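Local coordinates for protein ABC transporter (Thermotoga maritima, PDB 1JI0) that binds ATP and probably hydrolyses it to power the import of branched-chain amino acids, as the ATPase subunit of an ABC transporter, at residues Ser11-Val14 with Ile19-Ile22; Lys60-Ile63 with Gln68-Thr71. All coordinates share one frame; numbering follows the deposited sequence.

Interaction 1 of 2, residues Ser11-Val14 with Ile19-Ile22; sequences SLHV and IHAI. With ATP (adenosine-5'-triphosphate), chain B.
Val14 and Ile22 form an antiparallel hydrogen-bonded pair: Val14 N donates to Ile22 O at 2.9 Å, and Ile22 N donates back to Val14 O at 3.2 Å, both N-H...O angles being near 160°. On the same face, their side chains run side by side, Val14 CB lying 3.8 Å from Ile22 CG1. Ile22 CG1 takes the position beside its own backbone N (chi1 -54°), while CG2 is carried to Leu12, 3.4 Å from Leu12 O. The imidazoles of His13 and His20 meet edge against edge, their planes turned by 21°. A 2.8 Å hydrogen bond joins His13 ND1 and His20 NE2, its direction left open. These strands are the first beta hairpin of the ABC nucleotide-binding domain, interrupted by a classic bulge in which Ala21 and Ile22 both face Val14. Before the bulge, toward the turn, Ile19 borders the nucleotide, its CG2 lying 3.6 Å from ATP N3 and its CG1 3.9 Å from ATP C1' of the ribose. Further out, Thr47 of helix 45-52 touches Val14, Ala21 and Ile22, so the hairpin packs on the helix that begins in the P-loop. Tyr15 stacks on the His20 ring.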
ATOM      1  N   SER A  11      19.570   0.613  -3.706  1.00 28.60           N
ATOM      2  CA  SER A  11      20.396   1.321  -2.727  1.00 30.51           C
ATOM      3  C   SER A  11      19.827   2.685  -2.343  1.00 29.96           C
ATOM      4  O   SER A  11      20.524   3.698  -2.412  1.00 29.73           O
ATOM      5  CB  SER A  11      21.815   1.497  -3.281  1.00 31.83           C
ATOM      6  OG  SER A  11      22.376   0.243  -3.647  1.00 33.86           O
ATOM      7  N   LEU A  12      18.560   2.699  -1.941  1.00 29.33           N
ATOM      8  CA  LEU A  12      17.876   3.925  -1.562  1.00 29.88           C
ATOM      9  C   LEU A  12      18.357   4.485  -0.233  1.00 29.16           C
ATOM     10  O   LEU A  12      18.484   3.756   0.750  1.00 28.33           O
ATOM     11  CB  LEU A  12      16.365   3.685  -1.484  1.00 29.42           C
ATOM     12  CG  LEU A  12      15.501   4.813  -0.900  1.00 30.40           C
ATOM     13  CD1 LEU A  12      15.605   6.052  -1.768  1.00 30.29           C
ATOM     14  CD2 LEU A  12      14.053   4.357  -0.791  1.00 29.32           C
ATOM     15  N   HIS A  13      18.626   5.788  -0.224  1.00 29.56           N
ATOM     16  CA  HIS A  13      19.062   6.500   0.976  1.00 29.55           C
ATOM     17  C   HIS A  13      18.137   7.687   1.147  1.00 29.50           C
ATOM     18  O   HIS A  13      17.866   8.410   0.191  1.00 30.02           O
ATOM     19  CB  HIS A  13      20.504   6.998   0.834  1.00 29.69           C
ATOM     20  CG  HIS A  13      21.530   5.984   1.221  1.00 29.18           C
ATOM     21  ND1 HIS A  13      21.952   5.814   2.522  1.00 29.38           N
ATOM     22  CD2 HIS A  13      22.179   5.049   0.490  1.00 28.60           C
ATOM     23  CE1 HIS A  13      22.816   4.815   2.576  1.00 28.54           C
ATOM     24  NE2 HIS A  13      22.971   4.333   1.355  1.00 29.69           N
ATOM     25  N   VAL A  14      17.636   7.882   2.360  1.00 29.89           N
ATOM     26  CA  VAL A  14      16.753   9.008   2.616  1.00 30.74           C
ATOM     27  C   VAL A  14      17.167   9.701   3.900  1.00 32.35           C
ATOM     28  O   VAL A  14      17.299   9.070   4.951  1.00 30.97           O
ATOM     29  CB  VAL A  14      15.284   8.573   2.723  1.00 30.20           C
ATOM     30  CG1 VAL A  14      14.408   9.776   3.058  1.00 30.35           C
ATOM     31  CG2 VAL A  14      14.831   7.955   1.402  1.00 31.00           C
ATOM     32  N   ILE A  19      18.056  13.097  10.740  1.00 39.24           N
ATOM     33  CA  ILE A  19      18.106  11.644  10.740  1.00 38.80           C
ATOM     34  C   ILE A  19      18.314  11.031   9.364  1.00 37.06           C
ATOM     35  O   ILE A  19      17.846  11.550   8.353  1.00 36.63           O
ATOM     36  CB  ILE A  19      16.824  11.041  11.383  1.00 40.75           C
ATOM     37  CG1 ILE A  19      15.583  11.437  10.585  1.00 42.03           C
ATOM     38  CG2 ILE A  19      16.674  11.541  12.811  1.00 42.28           C
ATOM     39  CD1 ILE A  19      15.343  10.592   9.359  1.00 44.47           C
ATOM     40  N   HIS A  20      19.044   9.925   9.354  1.00 35.35           N
ATOM     41  CA  HIS A  20      19.333   9.163   8.148  1.00 33.43           C
ATOM     42  C   HIS A  20      18.318   8.014   8.200  1.00 32.77           C
ATOM     43  O   HIS A  20      18.653   6.894   8.579  1.00 32.76           O
ATOM     44  CB  HIS A  20      20.761   8.625   8.231  1.00 32.43           C
ATOM     45  CG  HIS A  20      21.208   7.890   7.010  1.00 31.52           C
ATOM     46  ND1 HIS A  20      22.398   7.196   6.959  1.00 32.21           N
ATOM     47  CD2 HIS A  20      20.638   7.752   5.789  1.00 31.50           C
ATOM     48  CE1 HIS A  20      22.541   6.663   5.758  1.00 31.87           C
ATOM     49  NE2 HIS A  20      21.488   6.986   5.030  1.00 31.25           N
ATOM     50  N   ALA A  21      17.077   8.321   7.835  1.00 31.52           N
ATOM     51  CA  ALA A  21      15.968   7.375   7.869  1.00 30.45           C
ATOM     52  C   ALA A  21      16.177   6.053   7.131  1.00 30.80           C
ATOM     53  O   ALA A  21      16.046   4.986   7.725  1.00 31.22           O
ATOM     54  CB  ALA A  21      14.713   8.056   7.361  1.00 29.00           C
ATOM     55  N   ILE A  22      16.477   6.121   5.836  1.00 29.68           N
ATOM     56  CA  ILE A  22      16.700   4.917   5.044  1.00 27.54           C
ATOM     57  C   ILE A  22      18.170   4.874   4.664  1.00 27.76           C
ATOM     58  O   ILE A  22      18.686   5.821   4.080  1.00 27.00           O
ATOM     59  CB  ILE A  22      15.834   4.915   3.773  1.00 28.03           C
ATOM     60  CG1 ILE A  22      14.362   5.131   4.134  1.00 25.98           C
ATOM     61  CG2 ILE A  22      15.999   3.594   3.044  1.00 26.68           C
ATOM     62  CD1 ILE A  22      13.786   4.063   5.057  1.00 28.35           C
TER
HETATM   63  PG  ATP B 302       4.558   4.806  10.267  1.00 70.00           P
HETATM   64  O1G ATP B 302       3.652   4.665  11.422  1.00 69.47           O
HETATM   65  O2G ATP B 302       4.351   3.815   9.189  1.00 68.09           O
HETATM   66  O3G ATP B 302       4.745   6.238   9.837  1.00 68.82           O
HETATM   67  PB  ATP B 302       7.395   4.046  10.090  1.00 66.57           P
HETATM   68  O1B ATP B 302       8.143   2.982  10.831  1.00 65.92           O
HETATM   69  O2B ATP B 302       7.112   3.838   8.681  1.00 68.44           O
HETATM   70  O3B ATP B 302       5.984   4.325  10.859  1.00 68.92           O
HETATM   71  PA  ATP B 302       8.759   6.585   9.523  1.00 70.53           P
HETATM   72  O1A ATP B 302       7.667   7.367   8.925  1.00 69.94           O
HETATM   73  O2A ATP B 302       9.879   6.167   8.640  1.00 70.86           O
HETATM   74  O3A ATP B 302       8.150   5.367  10.363  1.00 69.18           O
HETATM   75  O5' ATP B 302       9.326   7.409  10.723  1.00 71.84           O
HETATM   76  C5' ATP B 302      10.381   6.893  11.541  1.00 72.64           C
HETATM   77  C4' ATP B 302      11.673   7.580  11.283  1.00 73.23           C
HETATM   78  O4' ATP B 302      11.518   8.963  11.712  1.00 73.93           O
HETATM   79  C3' ATP B 302      12.795   7.030  12.126  1.00 73.75           C
HETATM   80  O3' ATP B 302      13.949   6.791  11.296  1.00 74.16           O
HETATM   81  C2' ATP B 302      13.020   8.092  13.164  1.00 73.73           C
HETATM   82  O2' ATP B 302      14.357   8.166  13.647  1.00 73.27           O
HETATM   83  C1' ATP B 302      12.725   9.370  12.360  1.00 74.09           C
HETATM   84  N9  ATP B 302      12.465  10.630  13.155  1.00 75.11           N
HETATM   85  C8  ATP B 302      11.551  11.630  12.886  1.00 75.40           C
HETATM   86  N7  ATP B 302      11.539  12.620  13.734  1.00 75.54           N
HETATM   87  C5  ATP B 302      12.523  12.259  14.642  1.00 75.59           C
HETATM   88  C6  ATP B 302      13.028  12.895  15.818  1.00 75.57           C
HETATM   89  N6  ATP B 302      12.545  14.059  16.219  1.00 75.90           N
HETATM   90  N1  ATP B 302      14.020  12.287  16.525  1.00 75.85           N
HETATM   91  C2  ATP B 302      14.499  11.108  16.105  1.00 75.93           C
HETATM   92  N3  ATP B 302      14.116  10.401  15.019  1.00 75.55           N
HETATM   93  C4  ATP B 302      13.101  11.047  14.315  1.00 75.45           C

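Interaction 2 of 2, residues Lys60-Ile63 with Gln68-Thr71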
ATOM      1  N   LYS A  60      20.219   9.404  -2.383  1.00 39.51           N
ATOM      2  CA  LYS A  60      21.042   8.438  -3.086  1.00 38.82           C
ATOM      3  C   LYS A  60      20.205   7.239  -3.517  1.00 37.33           C
ATOM      4  O   LYS A  60      19.197   6.925  -2.890  1.00 36.60           O
ATOM      5  CB  LYS A  60      22.187   7.996  -2.174  1.00 40.69           C
ATOM      6  CG  LYS A  60      23.556   8.033  -2.828  1.00 44.41           C
ATOM      7  CD  LYS A  60      24.670   8.005  -1.783  1.00 46.62           C
ATOM      8  CE  LYS A  60      24.613   9.232  -0.872  1.00 47.78           C
ATOM      9  NZ  LYS A  60      24.768  10.507  -1.635  1.00 47.34           N
ATOM     10  N   GLY A  61      20.629   6.584  -4.596  1.00 35.60           N
ATOM     11  CA  GLY A  61      19.910   5.426  -5.104  1.00 34.28           C
ATOM     12  C   GLY A  61      18.823   5.792  -6.097  1.00 33.55           C
ATOM     13  O   GLY A  61      18.620   6.968  -6.406  1.00 32.84           O
ATOM     14  N   LYS A  62      18.118   4.789  -6.611  1.00 31.98           N
ATOM     15  CA  LYS A  62      17.053   5.064  -7.560  1.00 32.41           C
ATOM     16  C   LYS A  62      15.812   4.210  -7.371  1.00 29.84           C
ATOM     17  O   LYS A  62      15.856   3.117  -6.810  1.00 27.52           O
ATOM     18  CB  LYS A  62      17.548   4.924  -9.000  1.00 35.17           C
ATOM     19  CG  LYS A  62      18.032   3.547  -9.373  1.00 39.82           C
ATOM     20  CD  LYS A  62      18.385   3.475 -10.859  1.00 42.56           C
ATOM     21  CE  LYS A  62      19.470   4.479 -11.232  1.00 44.52           C
ATOM     22  NZ  LYS A  62      19.913   4.315 -12.653  1.00 46.82           N
ATOM     23  N   ILE A  63      14.703   4.752  -7.851  1.00 28.31           N
ATOM     24  CA  ILE A  63      13.406   4.111  -7.780  1.00 28.84           C
ATOM     25  C   ILE A  63      13.000   3.957  -9.234  1.00 28.48           C
ATOM     26  O   ILE A  63      12.916   4.938  -9.974  1.00 29.61           O
ATOM     27  CB  ILE A  63      12.398   5.005  -7.027  1.00 28.86           C
ATOM     28  CG1 ILE A  63      12.949   5.313  -5.628  1.00 30.03           C
ATOM     29  CG2 ILE A  63      11.050   4.307  -6.916  1.00 28.68           C
ATOM     30  CD1 ILE A  63      12.021   6.136  -4.746  1.00 32.73           C
ATOM     31  N   GLN A  68      11.364   2.451 -15.709  1.00 29.19           N
ATOM     32  CA  GLN A  68      11.714   3.863 -15.798  1.00 31.10           C
ATOM     33  C   GLN A  68      12.149   4.479 -14.468  1.00 31.33           C
ATOM     34  O   GLN A  68      11.475   4.325 -13.445  1.00 30.82           O
ATOM     35  CB  GLN A  68      10.537   4.658 -16.361  1.00 33.27           C
ATOM     36  CG  GLN A  68      10.826   6.147 -16.501  1.00 36.14           C
ATOM     37  CD  GLN A  68       9.675   6.916 -17.123  1.00 38.27           C
ATOM     38  OE1 GLN A  68       9.773   8.120 -17.354  1.00 41.57           O
ATOM     39  NE2 GLN A  68       8.578   6.222 -17.399  1.00 40.31           N
ATOM     40  N   ASP A  69      13.281   5.179 -14.492  1.00 30.65           N
ATOM     41  CA  ASP A  69      13.813   5.842 -13.305  1.00 31.19           C
ATOM     42  C   ASP A  69      12.898   7.022 -12.997  1.00 30.35           C
ATOM     43  O   ASP A  69      12.807   7.956 -13.790  1.00 30.29           O
ATOM     44  CB  ASP A  69      15.232   6.357 -13.570  1.00 33.41           C
ATOM     45  CG  ASP A  69      15.892   6.919 -12.327  1.00 36.52           C
ATOM     46  OD1 ASP A  69      15.189   7.548 -11.504  1.00 37.65           O
ATOM     47  OD2 ASP A  69      17.119   6.746 -12.169  1.00 38.54           O
ATOM     48  N   ILE A  70      12.206   6.968 -11.861  1.00 28.44           N
ATOM     49  CA  ILE A  70      11.298   8.040 -11.466  1.00 27.24           C
ATOM     50  C   ILE A  70      11.798   8.672 -10.178  1.00 27.82           C
ATOM     51  O   ILE A  70      11.050   9.350  -9.480  1.00 29.18           O
ATOM     52  CB  ILE A  70       9.856   7.524 -11.217  1.00 26.62           C
ATOM     53  CG1 ILE A  70       9.882   6.385 -10.189  1.00 24.66           C
ATOM     54  CG2 ILE A  70       9.225   7.069 -12.521  1.00 25.41           C
ATOM     55  CD1 ILE A  70       8.520   6.040  -9.641  1.00 23.29           C
ATOM     56  N   THR A  71      13.063   8.420  -9.863  1.00 28.41           N
ATOM     57  CA  THR A  71      13.688   8.946  -8.663  1.00 31.99           C
ATOM     58  C   THR A  71      13.551  10.459  -8.574  1.00 34.34           C
ATOM     59  O   THR A  71      14.013  11.191  -9.452  1.00 34.70           O
ATOM     60  CB  THR A  71      15.176   8.603  -8.624  1.00 31.66           C
ATOM     61  OG1 THR A  71      15.346   7.207  -8.879  1.00 34.09           O
ATOM     62  CG2 THR A  71      15.763   8.931  -7.265  1.00 33.46           C
TER
HETATM   63  O   HOH W   1      18.319   6.518 -14.576  1.00 59.81           O
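Ile63 and Thr71 come within 4.9 Å CA to CA, and the backbones of 61-63 and 68-71 run 127° apart, with Ile70 N donating to Ile63 O at 2.9 Å. The amide of the same residue, Ile63 N, is bonded to a side chain instead: Thr71 OG1 accepts from it at 2.7 Å, nearly straight at 163°. Thr71 OG1 sits anti to its own carbonyl carbon (chi1 -50°), which brings it against Lys62 and Ile63. That hydroxyl also donates to Asp69 OD1 at 2.7 Å, approaching from above the carboxylate plane. Asp69 OD1 also accepts from Thr71 N, at 2.8 Å, forming an Asx turn in the hairpin of strands 60-65 and 68-69, at one end of the antiparallel sheet of the ABC nucleotide-binding domain. Of the two bonds gripping Asp69 OD1, the hydroxyl's points its proton away from Ile63 N, leaving OG1 to accept there. The other oxygen, Asp69 OD2, faces Lys62 across a long salt bridge of 3.7 Å to Lys62 NZ, and a water donating to Asp69 OD2 meets that amine weakly. Ile63 CG2 packs on Ile70 CG1 at 4.0 Å. Leu7 of strand 5-16 lies against Ile63, and Met81 against Ile70.

Overall arrangement
Interaction 1 precedes interaction 2 in the chain, and their centres are about 13 Å apart. Each is a hairpin contact, and the two belong to one antiparallel sheet in which strands 5-16 and 60-65 are neighbours. Direct evidence of the join is a probable hydrogen bond of 3.0 Å from His13 N to Lys60 O, with Leu12 CD1 packing on Lys60 O. Within the ABC nucleotide-binding fold, the 11-14/19-22 hairpin reaches the bound ATP, whereas in interaction 2 the side chain of Ile63 is about 14 Å from it, which puts the second hairpin farther from the nucleotide, at the end of the sheet formed by strand 68-69.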